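Local coordinates for protein GH3 beta-N-acetylglucosaminidase (Paenibacillaceae, PDB 6K5J) that hydrolyses terminal beta-linked N-acetylglucosamine residues, as a glycoside hydrolase of family 3, at residues Leu28-Asp33 / Ala64-Ile69; Gly45-Arg50 / Leu295-His300; Leu79-Gln84 / Met132-Ser137. All blocks are in the same frame, centred on the assembly; numbering follows the deposited sequence.

Read from the N terminus, the chain shows how local and distant contacts build one barrel domain. Contact 1 (28-33 with 64-69) closes a short loop around strand 45-47, packing the lead into helix 32-39 against helix 56-72. Contact 2 (45-50 with 295-300) starts within that loop and reaches far along the chain, so contacts 1 and 2 cross. Contact 3 (79-84 with 132-137) opens after contact 1 has closed and lies wholly within the long span of contact 2. Strands 45-47 and 79-81 are sheet neighbours, and contacts 2 and 3 both touch the bound sugar, whereas contact 1 belongs to the outer helical layer.

Contact 1: residues Leu28-Asp33 / Ala64-Ile69; sequences LEASDD and AELQQI
Ala30 and Leu66 mark the closest passage of the two backbones, their CA atoms 6.5 Å apart, where the loop leading into helix 32-39 runs past the side of helix 56-72. Ala30 is the hub, and it is engaged by polar and apolar partners together. Its backbone N-H points almost straight at the carboxylate of Glu65: N to OE1 of Glu65 is 2.8 Å with an angle of 173° at the hydrogen, although the donor arrives from above the carboxylate plane, well tilted out of it. Glu65 can span the gap because its chain is fully extended, with CG trans to the backbone N (chi1 -178°), which carries the acid group off the helix and up to the loop. The second oxygen works through a water molecule, which donates both to Glu65 OE2 at 2.6 Å and to the carbonyl O of Ala30 at 2.7 Å. One side chain therefore grips both polar backbone atoms of Ala30, one directly and one by relay; Arg35 adds a weak, long ion pair to OE2.

Next to these bonds the contact is apolar. The methyl CB of Ala30 points at the helix and meets Ile69 CD1 at 3.6 Å and Leu66 CD2 at 3.9 Å, while the carboxylate carbon CD of Glu65 lies 3.5 Å from the same CB. Leu66 and Ile69 continue the packing onto Ile38 of helix 32-39. Just beyond Ala30, Ser31 is the N-cap of that helix, its OG bonded to the N of Ala34. The loop that starts helix 32-39 thus docks on helix 56-72, within the helical layer that surrounds the strands of a TIM barrel.

Contact 2: residues Gly45-Arg50 / Leu295-His300; sequences GIIYFR and LILVSH. With NAG (2-acetamido-2-deoxy-beta-D-glucopyranose), chain B.
At the sugar-binding end of the TIM barrel, Ile47 and Phe49 of 45-50 face Leu297, Ser299 and His300 of 295-300. The two strands are not sheet neighbours, since strand 21-23 runs between them and its Met22 touches both Ile47 and Leu297; the meeting is made by side chains. Ile47 and Leu297 cross at about a right angle, CG2 of Ile47 lying 3.9 Å from CD1 of Leu297. Further along, His300 places CE1 3.5 Å above the plane of the Phe49 ring, over its centre, yet the ring planes meet at 47° and the pair is neither stacked nor edge-to-face. Ser299 comes in obliquely beside it, with CB 3.5 Å from Phe49 CE1. Ser299 OG bonds to the 3-sulfinoalanine at position 269, and His300 ND1 to Arg51, which probably helps to hold CE1 over the ring, with a weak bond from NE2 to Glu402.

Three of these side chains, Ile47, Phe49 and Leu297, also border the bound N-acetylglucosamine. Its O6 lies at the edge of the Phe49 ring, 3.4 Å from CE2, and its C6 is 3.8 Å from Leu297 CD2. With CG1 beside the carbonyl carbon (chi1 176°), Ile47 brings CD1 within 4.0 Å of that C6. Apolar side chains from strands 45-47 and 296-298 and the loop after the first thus wall the hydroxymethyl group, consistent with the substrate pocket of a family 3 glycosidase barrel.

Contact 3: residues Leu79-Gln84 / Met132-Ser137; sequences LISIDQ and MNFAPS. With NAG (2-acetamido-2-deoxy-beta-D-glucopyranose), chain B.
A parallel seam of the TIM barrel joins strand 79-81 to the weakly bonded strand 132-133, which follows it round the barrel wall, and runs on into the sugar site. The touching parts are 34° apart in direction. The first backbone bond is weak, Met132 N to Ile80 O at 3.1 Å (127° at the hydrogen); the next, from Phe134 N to Ile82 O, is nearly straight at 2.8 Å. Asn133, at the end of the short strand, adds its side-chain amide, which reaches Gln84 beyond strand 79-81. Turned away from its own backbone N (chi1 -166°), the amide has OD1 accepting the N-H of Gln84, N to OD1 3.0 Å, in the carbonyl plane on a lone pair. ND2 donates to the O of Gln84 at 2.9 Å, nearly straight, but from above that carbonyl's plane. This double grip fixes the rotation of the amide and holds the turn after the strand.

Ser81 covers one face of the Phe134 ring: OG sits 3.3 Å above the plane over the centre and CB, 4.1 Å from the centroid, makes a CH-pi contact, while Asp83 OD1 approaches the edge in the ring plane. Asp83 is one of the polar partners of the bound N-acetylglucosamine, with His183, Arg152, Asp268 and Lys182; a salt bridge with Arg91 helps to position its OD2. Sugar O4 donates to Asp83 OD1 at 2.6 Å.

Contact 1: residues Leu28-Asp33 / Ala64-Ile69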
loop_
_atom_site.group_PDB
_atom_site.type_symbol
_atom_site.label_atom_id
_atom_site.label_comp_id
_atom_site.label_asym_id
_atom_site.label_seq_id
_atom_site.Cartn_x
_atom_site.Cartn_y
_atom_site.Cartn_z
ATOM N N LEU A 28 -5.050 -21.496 1.242
ATOM C CA LEU A 28 -4.035 -21.535 2.290
ATOM C C LEU A 28 -2.967 -22.582 2.018
ATOM O O LEU A 28 -1.874 -22.496 2.586
ATOM C CB LEU A 28 -4.689 -21.829 3.641
ATOM C CG LEU A 28 -5.739 -20.805 4.069
ATOM C CD1 LEU A 28 -6.491 -21.300 5.314
ATOM C CD2 LEU A 28 -5.099 -19.442 4.324
ATOM N N GLU A 29 -3.293 -23.590 1.209
ATOM C CA GLU A 29 -2.353 -24.491 0.562
ATOM C C GLU A 29 -2.516 -24.303 -0.939
ATOM O O GLU A 29 -3.484 -23.696 -1.399
ATOM C CB GLU A 29 -2.602 -25.952 0.979
ATOM C CG GLU A 29 -2.628 -26.122 2.496
ATOM C CD GLU A 29 -3.070 -27.510 2.945
ATOM O OE1 GLU A 29 -2.857 -27.825 4.130
ATOM O OE2 GLU A 29 -3.627 -28.277 2.128
ATOM N N ALA A 30 -1.555 -24.799 -1.713
ATOM C CA ALA A 30 -1.626 -24.614 -3.160
ATOM C C ALA A 30 -2.903 -25.242 -3.708
ATOM O O ALA A 30 -3.226 -26.392 -3.398
ATOM C CB ALA A 30 -0.403 -25.230 -3.836
ATOM N N SER A 31 -3.642 -24.484 -4.506
ATOM C CA SER A 31 -4.857 -25.006 -5.107
ATOM C C SER A 31 -4.539 -25.710 -6.427
ATOM O O SER A 31 -3.419 -25.650 -6.944
ATOM C CB SER A 31 -5.863 -23.882 -5.339
ATOM O OG SER A 31 -5.372 -23.003 -6.341
ATOM N N ASP A 32 -5.549 -26.402 -6.966
ATOM C CA ASP A 32 -5.411 -27.009 -8.288
ATOM C C ASP A 32 -5.143 -25.953 -9.354
ATOM O O ASP A 32 -4.380 -26.192 -10.297
ATOM C CB ASP A 32 -6.668 -27.807 -8.643
ATOM C CG ASP A 32 -6.815 -29.070 -7.819
ATOM O OD1 ASP A 32 -5.824 -29.513 -7.200
ATOM O OD2 ASP A 32 -7.933 -29.628 -7.795
ATOM N N ASP A 33 -5.773 -24.779 -9.235
ATOM C CA ASP A 33 -5.473 -23.697 -10.166
ATOM C C ASP A 33 -4.010 -23.275 -10.059
ATOM O O ASP A 33 -3.346 -23.031 -11.073
ATOM C CB ASP A 33 -6.378 -22.493 -9.896
ATOM C CG ASP A 33 -7.769 -22.666 -10.456
ATOM O OD1 ASP A 33 -8.010 -23.661 -11.157
ATOM O OD2 ASP A 33 -8.619 -21.799 -10.182
ATOM N N ALA A 64 6.862 -22.501 0.389
ATOM C CA ALA A 64 7.746 -23.628 0.105
ATOM C C ALA A 64 7.059 -24.653 -0.789
ATOM O O ALA A 64 7.703 -25.267 -1.651
ATOM C CB ALA A 64 8.207 -24.270 1.415
ATOM N N GLU A 65 5.748 -24.852 -0.591
ATOM C CA GLU A 65 4.985 -25.769 -1.433
ATOM C C GLU A 65 4.955 -25.290 -2.875
ATOM O O GLU A 65 5.179 -26.074 -3.803
ATOM C CB GLU A 65 3.554 -25.931 -0.900
ATOM C CG GLU A 65 2.714 -26.929 -1.724
ATOM C CD GLU A 65 1.249 -27.007 -1.304
ATOM O OE1 GLU A 65 0.747 -26.054 -0.669
ATOM O OE2 GLU A 65 0.592 -28.029 -1.618
ATOM N N LEU A 66 4.665 -24.000 -3.086
ATOM C CA LEU A 66 4.645 -23.474 -4.446
ATOM C C LEU A 66 6.002 -23.642 -5.122
ATOM O O LEU A 66 6.075 -24.005 -6.302
ATOM C CB LEU A 66 4.224 -21.997 -4.439
ATOM C CG LEU A 66 2.772 -21.731 -4.017
ATOM C CD1 LEU A 66 2.529 -20.236 -3.744
ATOM C CD2 LEU A 66 1.766 -22.259 -5.063
ATOM N N GLN A 67 7.085 -23.367 -4.397
ATOM C CA GLN A 67 8.415 -23.534 -4.971
ATOM C C GLN A 67 8.712 -25.000 -5.261
ATOM O O GLN A 67 9.369 -25.325 -6.259
ATOM C CB GLN A 67 9.462 -22.941 -4.031
ATOM C CG GLN A 67 9.288 -21.438 -3.810
ATOM C CD GLN A 67 9.736 -20.603 -4.980
ATOM O OE1 GLN A 67 9.988 -21.114 -6.087
ATOM N NE2 GLN A 67 9.821 -19.293 -4.757
ATOM N N GLN A 68 8.229 -25.897 -4.403
ATOM C CA GLN A 68 8.430 -27.322 -4.636
ATOM C C GLN A 68 7.677 -27.789 -5.871
ATOM O O GLN A 68 8.188 -28.604 -6.645
ATOM C CB GLN A 68 7.990 -28.107 -3.402
ATOM C CG GLN A 68 8.098 -29.613 -3.538
ATOM C CD GLN A 68 7.620 -30.314 -2.282
ATOM O OE1 GLN A 68 6.930 -29.713 -1.451
ATOM N NE2 GLN A 68 7.977 -31.586 -2.135
ATOM N N ILE A 69 6.455 -27.287 -6.065
ATOM C CA ILE A 69 5.681 -27.629 -7.256
ATOM C C ILE A 69 6.422 -27.192 -8.508
ATOM O O ILE A 69 6.472 -27.924 -9.508
ATOM C CB ILE A 69 4.276 -26.995 -7.175
ATOM C CG1 ILE A 69 3.434 -27.713 -6.113
ATOM C CG2 ILE A 69 3.576 -27.010 -8.536
ATOM C CD1 ILE A 69 2.158 -26.956 -5.697
HETATM O O HOH W 1 -2.006 -28.288 -1.930
#

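Contact 2: residues Gly45-Arg50 / Leu295-His300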
loop_
_atom_site.group_PDB
_atom_site.type_symbol
_atom_site.label_atom_id
_atom_site.label_comp_id
_atom_site.label_asym_id
_atom_site.label_seq_id
_atom_site.Cartn_x
_atom_site.Cartn_y
_atom_site.Cartn_z
ATOM N N GLY A 45 5.440 -16.000 -11.622
ATOM C CA GLY A 45 5.241 -15.404 -10.313
ATOM C C GLY A 45 3.861 -15.675 -9.749
ATOM O O GLY A 45 2.909 -15.971 -10.478
ATOM N N ILE A 46 3.777 -15.545 -8.424
ATOM C CA ILE A 46 2.549 -15.657 -7.646
ATOM C C ILE A 46 2.421 -14.395 -6.807
ATOM O O ILE A 46 3.414 -13.925 -6.246
ATOM C CB ILE A 46 2.572 -16.898 -6.726
ATOM C CG1 ILE A 46 2.686 -18.186 -7.540
ATOM C CG2 ILE A 46 1.342 -16.923 -5.786
ATOM C CD1 ILE A 46 1.409 -18.530 -8.319
ATOM N N ILE A 47 1.215 -13.837 -6.720
ATOM C CA ILE A 47 0.929 -12.748 -5.788
ATOM C C ILE A 47 -0.055 -13.252 -4.735
ATOM O O ILE A 47 -1.063 -13.891 -5.068
ATOM C CB ILE A 47 0.385 -11.494 -6.503
ATOM C CG1 ILE A 47 0.013 -10.421 -5.462
ATOM C CG2 ILE A 47 -0.798 -11.840 -7.420
ATOM C CD1 ILE A 47 -0.196 -9.027 -6.028
ATOM N N TYR A 48 0.241 -12.964 -3.467
ATOM C CA TYR A 48 -0.613 -13.317 -2.338
ATOM C C TYR A 48 -1.589 -12.185 -2.012
ATOM O O TYR A 48 -1.241 -11.000 -2.093
ATOM C CB TYR A 48 0.221 -13.589 -1.084
ATOM C CG TYR A 48 1.022 -14.877 -1.043
ATOM C CD1 TYR A 48 0.630 -16.006 -1.761
ATOM C CD2 TYR A 48 2.160 -14.969 -0.240
ATOM C CE1 TYR A 48 1.362 -17.197 -1.685
ATOM C CE2 TYR A 48 2.893 -16.147 -0.161
ATOM C CZ TYR A 48 2.492 -17.253 -0.892
ATOM O OH TYR A 48 3.215 -18.419 -0.806
ATOM N N PHE A 49 -2.793 -12.566 -1.582
ATOM C CA PHE A 49 -3.753 -11.665 -0.944
ATOM C C PHE A 49 -4.156 -12.237 0.415
ATOM O O PHE A 49 -3.671 -13.288 0.825
ATOM C CB PHE A 49 -4.951 -11.415 -1.870
ATOM C CG PHE A 49 -4.582 -10.587 -3.069
ATOM C CD1 PHE A 49 -4.037 -11.190 -4.196
ATOM C CD2 PHE A 49 -4.685 -9.203 -3.031
ATOM C CE1 PHE A 49 -3.645 -10.431 -5.293
ATOM C CE2 PHE A 49 -4.293 -8.429 -4.122
ATOM C CZ PHE A 49 -3.775 -9.047 -5.256
ATOM N N ARG A 50 -5.022 -11.501 1.129
ATOM C CA ARG A 50 -5.451 -11.904 2.472
ATOM C C ARG A 50 -5.962 -13.348 2.500
ATOM O O ARG A 50 -5.747 -14.075 3.478
ATOM C CB ARG A 50 -6.531 -10.927 2.976
ATOM C CG ARG A 50 -7.028 -11.178 4.404
ATOM C CD ARG A 50 -7.785 -9.939 4.966
ATOM N NE ARG A 50 -6.947 -8.743 4.919
ATOM C CZ ARG A 50 -6.134 -8.347 5.898
ATOM N NH1 ARG A 50 -6.056 -9.030 7.029
ATOM N NH2 ARG A 50 -5.395 -7.261 5.750
ATOM N N LEU A 295 6.510 -7.895 -16.753
ATOM C CA LEU A 295 5.745 -8.780 -15.890
ATOM C C LEU A 295 4.302 -8.303 -15.871
ATOM O O LEU A 295 4.022 -7.173 -15.451
ATOM C CB LEU A 295 6.330 -8.820 -14.475
ATOM C CG LEU A 295 5.746 -9.879 -13.538
ATOM C CD1 LEU A 295 5.903 -11.305 -14.108
ATOM C CD2 LEU A 295 6.398 -9.784 -12.153
ATOM N N ILE A 296 3.403 -9.173 -16.316
ATOM C CA ILE A 296 1.975 -8.896 -16.454
ATOM C C ILE A 296 1.275 -9.394 -15.197
ATOM O O ILE A 296 1.286 -10.596 -14.909
ATOM C CB ILE A 296 1.402 -9.602 -17.697
ATOM C CG1 ILE A 296 2.100 -9.144 -18.980
ATOM C CG2 ILE A 296 -0.118 -9.478 -17.752
ATOM C CD1 ILE A 296 2.357 -7.675 -19.094
ATOM N N LEU A 297 0.657 -8.490 -14.446
ATOM C CA LEU A 297 0.017 -8.841 -13.184
ATOM C C LEU A 297 -1.476 -9.073 -13.416
ATOM O O LEU A 297 -2.185 -8.172 -13.885
ATOM C CB LEU A 297 0.239 -7.741 -12.149
ATOM C CG LEU A 297 -0.379 -7.956 -10.767
ATOM C CD1 LEU A 297 0.145 -9.246 -10.116
ATOM C CD2 LEU A 297 -0.098 -6.752 -9.885
ATOM N N VAL A 298 -1.956 -10.272 -13.097
ATOM C CA VAL A 298 -3.380 -10.602 -13.207
ATOM C C VAL A 298 -3.759 -11.320 -11.911
ATOM O O VAL A 298 -3.589 -12.535 -11.777
ATOM C CB VAL A 298 -3.704 -11.443 -14.445
ATOM C CG1 VAL A 298 -5.220 -11.509 -14.647
ATOM C CG2 VAL A 298 -3.044 -10.841 -15.698
ATOM N N SER A 299 -4.294 -10.563 -10.943
ATOM C CA SER A 299 -4.262 -10.998 -9.541
ATOM C C SER A 299 -5.328 -12.019 -9.155
ATOM O O SER A 299 -5.127 -12.762 -8.185
ATOM C CB SER A 299 -4.404 -9.793 -8.609
ATOM O OG SER A 299 -3.315 -8.897 -8.761
ATOM N N HIS A 300 -6.476 -12.061 -9.834
ATOM C CA HIS A 300 -7.614 -12.701 -9.173
ATOM C C HIS A 300 -8.305 -13.809 -9.967
ATOM O O HIS A 300 -8.461 -14.932 -9.468
ATOM C CB HIS A 300 -8.626 -11.610 -8.789
ATOM C CG HIS A 300 -8.077 -10.598 -7.828
ATOM N ND1 HIS A 300 -7.624 -10.940 -6.571
ATOM C CD2 HIS A 300 -7.866 -9.266 -7.954
ATOM C CE1 HIS A 300 -7.178 -9.857 -5.956
ATOM N NE2 HIS A 300 -7.310 -8.829 -6.778
HETATM C C1 NAG B . -3.695 -2.416 -7.754
HETATM C C2 NAG B . -2.956 -1.337 -6.921
HETATM C C3 NAG B . -1.479 -1.712 -6.704
HETATM C C4 NAG B . -1.334 -3.150 -6.227
HETATM C C5 NAG B . -2.047 -4.072 -7.201
HETATM C C6 NAG B . -1.971 -5.536 -6.828
HETATM C C7 NAG B . -3.413 1.089 -6.984
HETATM C C8 NAG B . -3.426 2.320 -7.849
HETATM N N2 NAG B . -3.053 -0.046 -7.590
HETATM O O1 NAG B . -5.058 -2.171 -7.661
HETATM O O3 NAG B . -0.890 -0.833 -5.749
HETATM O O4 NAG B . 0.041 -3.507 -6.148
HETATM O O5 NAG B . -3.433 -3.718 -7.216
HETATM O O6 NAG B . -2.752 -5.818 -5.673
HETATM O O7 NAG B . -3.693 1.130 -5.787
#

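Contact 3: residues Leu79-Gln84 / Met132-Ser137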
loop_
_atom_site.group_PDB
_atom_site.type_symbol
_atom_site.label_atom_id
_atom_site.label_comp_id
_atom_site.label_asym_id
_atom_site.label_seq_id
_atom_site.Cartn_x
_atom_site.Cartn_y
_atom_site.Cartn_z
ATOM N N LEU A 79 8.947 -15.941 -8.455
ATOM C CA LEU A 79 8.728 -14.745 -7.654
ATOM C C LEU A 79 7.415 -14.890 -6.886
ATOM O O LEU A 79 6.407 -15.349 -7.426
ATOM C CB LEU A 79 8.695 -13.494 -8.543
ATOM C CG LEU A 79 10.043 -13.082 -9.148
ATOM C CD1 LEU A 79 9.840 -12.091 -10.302
ATOM C CD2 LEU A 79 10.951 -12.495 -8.063
ATOM N N ILE A 80 7.428 -14.497 -5.614
ATOM C CA ILE A 80 6.248 -14.545 -4.764
ATOM C C ILE A 80 6.113 -13.164 -4.134
ATOM O O ILE A 80 6.974 -12.747 -3.346
ATOM C CB ILE A 80 6.342 -15.652 -3.705
ATOM C CG1 ILE A 80 6.395 -17.028 -4.396
ATOM C CG2 ILE A 80 5.156 -15.603 -2.744
ATOM C CD1 ILE A 80 6.453 -18.223 -3.449
ATOM N N SER A 81 5.056 -12.445 -4.501
ATOM C CA SER A 81 4.886 -11.046 -4.133
ATOM C C SER A 81 3.625 -10.852 -3.291
ATOM O O SER A 81 2.885 -11.801 -3.013
ATOM C CB SER A 81 4.837 -10.156 -5.373
ATOM O OG SER A 81 5.094 -8.795 -5.000
ATOM N N ILE A 82 3.381 -9.601 -2.925
ATOM C CA ILE A 82 2.360 -9.233 -1.948
ATOM C C ILE A 82 2.279 -7.713 -1.928
ATOM O O ILE A 82 3.229 -7.034 -2.329
ATOM C CB ILE A 82 2.746 -9.812 -0.547
ATOM C CG1 ILE A 82 1.602 -9.670 0.464
ATOM C CG2 ILE A 82 4.028 -9.138 -0.001
ATOM C CD1 ILE A 82 1.868 -10.400 1.773
ATOM N N ASP A 83 1.137 -7.166 -1.495
ATOM C CA ASP A 83 1.017 -5.718 -1.252
ATOM C C ASP A 83 1.161 -5.432 0.243
ATOM O O ASP A 83 0.199 -5.112 0.935
ATOM C CB ASP A 83 -0.324 -5.182 -1.747
ATOM C CG ASP A 83 -0.515 -5.358 -3.218
ATOM O OD1 ASP A 83 0.387 -4.944 -3.983
ATOM O OD2 ASP A 83 -1.574 -5.902 -3.600
ATOM N N GLN A 84 2.385 -5.565 0.741
ATOM C CA GLN A 84 2.662 -5.301 2.156
ATOM C C GLN A 84 3.364 -3.946 2.288
ATOM O O GLN A 84 4.561 -3.839 2.560
ATOM C CB GLN A 84 3.477 -6.453 2.757
ATOM C CG GLN A 84 3.503 -6.484 4.278
ATOM C CD GLN A 84 2.261 -7.116 4.901
ATOM O OE1 GLN A 84 1.187 -7.168 4.295
ATOM N NE2 GLN A 84 2.404 -7.588 6.128
ATOM N N MET A 132 9.337 -10.786 -2.927
ATOM C CA MET A 132 9.035 -9.577 -3.673
ATOM C C MET A 132 7.918 -8.847 -2.939
ATOM O O MET A 132 7.057 -9.472 -2.313
ATOM C CB MET A 132 8.622 -9.899 -5.120
ATOM C CG MET A 132 8.489 -8.682 -6.044
ATOM S SD MET A 132 8.177 -9.222 -7.752
ATOM C CE MET A 132 8.628 -7.743 -8.665
ATOM N N ASN A 133 7.954 -7.518 -2.994
ATOM C CA ASN A 133 6.921 -6.702 -2.361
ATOM C C ASN A 133 6.526 -5.623 -3.349
ATOM O O ASN A 133 7.394 -5.004 -3.971
ATOM C CB ASN A 133 7.423 -6.076 -1.038
ATOM C CG ASN A 133 6.295 -5.509 -0.165
ATOM O OD1 ASN A 133 5.115 -5.732 -0.424
ATOM N ND2 ASN A 133 6.674 -4.793 0.898
ATOM N N PHE A 134 5.227 -5.404 -3.509
ATOM C CA PHE A 134 4.781 -4.294 -4.344
ATOM C C PHE A 134 4.746 -3.030 -3.488
ATOM O O PHE A 134 3.698 -2.508 -3.103
ATOM C CB PHE A 134 3.450 -4.621 -5.005
ATOM C CG PHE A 134 3.571 -5.655 -6.088
ATOM C CD1 PHE A 134 4.749 -5.758 -6.821
ATOM C CD2 PHE A 134 2.535 -6.516 -6.373
ATOM C CE1 PHE A 134 4.884 -6.696 -7.834
ATOM C CE2 PHE A 134 2.665 -7.468 -7.386
ATOM C CZ PHE A 134 3.848 -7.550 -8.112
ATOM N N ALA A 135 5.949 -2.551 -3.202
ATOM C CA ALA A 135 6.199 -1.421 -2.320
ATOM C C ALA A 135 7.655 -1.009 -2.500
ATOM O O ALA A 135 8.481 -1.838 -2.894
ATOM C CB ALA A 135 5.911 -1.783 -0.853
ATOM N N PRO A 136 7.999 0.260 -2.204
ATOM C CA PRO A 136 7.123 1.311 -1.687
ATOM C C PRO A 136 6.412 2.099 -2.785
ATOM O O PRO A 136 6.926 2.218 -3.899
ATOM C CB PRO A 136 8.092 2.227 -0.933
ATOM C CG PRO A 136 9.344 2.168 -1.779
ATOM C CD PRO A 136 9.393 0.731 -2.332
ATOM N N SER A 137 5.243 2.646 -2.461
ATOM C CA SER A 137 4.716 3.735 -3.271
ATOM C C SER A 137 5.669 4.924 -3.226
ATOM O O SER A 137 6.046 5.388 -2.145
ATOM C CB SER A 137 3.344 4.169 -2.763
ATOM O OG SER A 137 2.961 5.411 -3.345
HETATM C C1 NAG B . -3.695 -2.416 -7.754
HETATM C C2 NAG B . -2.956 -1.337 -6.921
HETATM C C3 NAG B . -1.479 -1.712 -6.704
HETATM C C4 NAG B . -1.334 -3.150 -6.227
HETATM C C5 NAG B . -2.047 -4.072 -7.201
HETATM C C6 NAG B . -1.971 -5.536 -6.828
HETATM C C7 NAG B . -3.413 1.089 -6.984
HETATM C C8 NAG B . -3.426 2.320 -7.849
HETATM N N2 NAG B . -3.053 -0.046 -7.590
HETATM O O1 NAG B . -5.058 -2.171 -7.661
HETATM O O3 NAG B . -0.890 -0.833 -5.749
HETATM O O4 NAG B . 0.041 -3.507 -6.148
HETATM O O5 NAG B . -3.433 -3.718 -7.216
HETATM O O6 NAG B . -2.752 -5.818 -5.673
HETATM O O7 NAG B . -3.693 1.130 -5.787
#